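Side-chain contact in putative regulator (PDB 3HFI), which probably regulates transcription as a DNA-binding regulator whose UTRA domain is expected to sense a small-molecule effector: residues A[73-76]-A[80-83]. Numbering follows the deposited sequence.
Sequences INIE and GIVE
I81 and V82 meet the side chain of I75 across a three-residue link in the chain, and the contact between 73-76 and 80-83 is purely apolar. G80 leads in with a positive phi of 109°, a backbone shape that suits glycine, and its carbonyl O takes the backbone N-H of E83 (G80 O to E83 N 2.9 Å), which closes the single 3-10 turn carrying I81 and V82. I81 then makes the tightest approach. Its branch methyl CG2 lies 3.5 Å from CG2 of I75 and 3.8 Å from I75 CB, the two side chains crossing at about a right angle. CG1 of I81 stands anti to the backbone N (chi1 -172°), and this sends the longer arm away from I75 and inward, where I81 packs on I95 and L98 of helix 91-99. V82 follows as the exposed member of the contact: its CG1 sits 4.1 Å from CG2 of I75 and equally far from I75 CD1. I75 thus offers its branch methyl to both neighbours, and of the two only V82 meets its CD1 end. Like I81, I75 also packs on L53 of strand 51-60, which ties the pair to the sheet. Within 73-76, N74 OD1 accepts the backbone N-H of E76 (E76 N to N74 OD1 3.2 Å), the donor lying well above the carbonyl plane and the bond bent to 139°. This Asx turn brackets I75 directly after strand 65-73. The whole is local hydrophobic packing within the UTRA domain, joining two short 3-10 segments in the connection from strand 65-73 of the antiparallel sheet to helix 91-99.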
# COMPACT_ATOMS: atom_id res chain seq x y z
N ILE A 73 -3.66 12.60 11.62
CA ILE A 73 -5.05 12.15 11.60
C ILE A 73 -6.02 13.31 11.84
O ILE A 73 -5.85 14.07 12.81
CB ILE A 73 -5.29 11.07 12.70
CG1 ILE A 73 -4.37 9.86 12.44
CG2 ILE A 73 -6.72 10.63 12.63
CD1 ILE A 73 -3.68 9.32 13.70
N ASN A 74 -7.02 13.45 10.95
CA ASN A 74 -8.09 14.41 11.15
C ASN A 74 -9.01 13.90 12.25
O ASN A 74 -9.85 13.03 12.04
CB ASN A 74 -8.89 14.58 9.86
CG ASN A 74 -9.98 15.59 9.99
OD1 ASN A 74 -10.15 16.20 11.06
ND2 ASN A 74 -10.69 15.82 8.92
N ILE A 75 -8.87 14.45 13.43
CA ILE A 75 -9.60 13.96 14.60
C ILE A 75 -11.09 14.33 14.61
O ILE A 75 -11.90 13.65 15.26
CB ILE A 75 -8.88 14.40 15.91
CG1 ILE A 75 -8.73 15.90 16.03
CG2 ILE A 75 -7.48 13.87 15.96
CD1 ILE A 75 -7.51 16.23 16.97
N GLU A 76 -11.48 15.33 13.82
CA GLU A 76 -12.90 15.70 13.70
C GLU A 76 -13.76 14.55 13.19
O GLU A 76 -14.93 14.47 13.50
CB GLU A 76 -13.08 16.88 12.77
CG GLU A 76 -12.06 18.04 13.00
CD GLU A 76 -11.92 18.47 14.45
OE1 GLU A 76 -12.96 18.53 15.18
OE2 GLU A 76 -10.76 18.79 14.87
N GLY A 80 -12.93 10.65 19.82
CA GLY A 80 -12.36 9.77 20.86
C GLY A 80 -10.94 9.29 20.61
O GLY A 80 -10.31 8.71 21.52
N ILE A 81 -10.43 9.55 19.40
CA ILE A 81 -9.18 8.93 18.95
C ILE A 81 -8.00 9.41 19.79
O ILE A 81 -6.98 8.70 19.94
CB ILE A 81 -8.90 9.26 17.44
CG1 ILE A 81 -7.70 8.47 16.89
CG2 ILE A 81 -8.72 10.80 17.22
CD1 ILE A 81 -8.00 7.26 15.97
N VAL A 82 -8.11 10.64 20.28
CA VAL A 82 -7.02 11.20 21.06
C VAL A 82 -6.86 10.44 22.39
O VAL A 82 -5.78 10.50 22.97
CB VAL A 82 -7.16 12.75 21.33
CG1 VAL A 82 -7.18 13.52 20.03
CG2 VAL A 82 -8.36 13.03 22.17
N GLU A 83 -7.89 9.71 22.85
CA GLU A 83 -7.83 9.02 24.13
C GLU A 83 -7.32 7.61 24.01
O GLU A 83 -7.11 6.97 25.03
CB GLU A 83 -9.19 8.99 24.78
CG GLU A 83 -9.64 10.36 25.28
CD GLU A 83 -11.15 10.60 25.07
OE1 GLU A 83 -11.53 11.59 24.37
OE2 GLU A 83 -11.94 9.79 25.61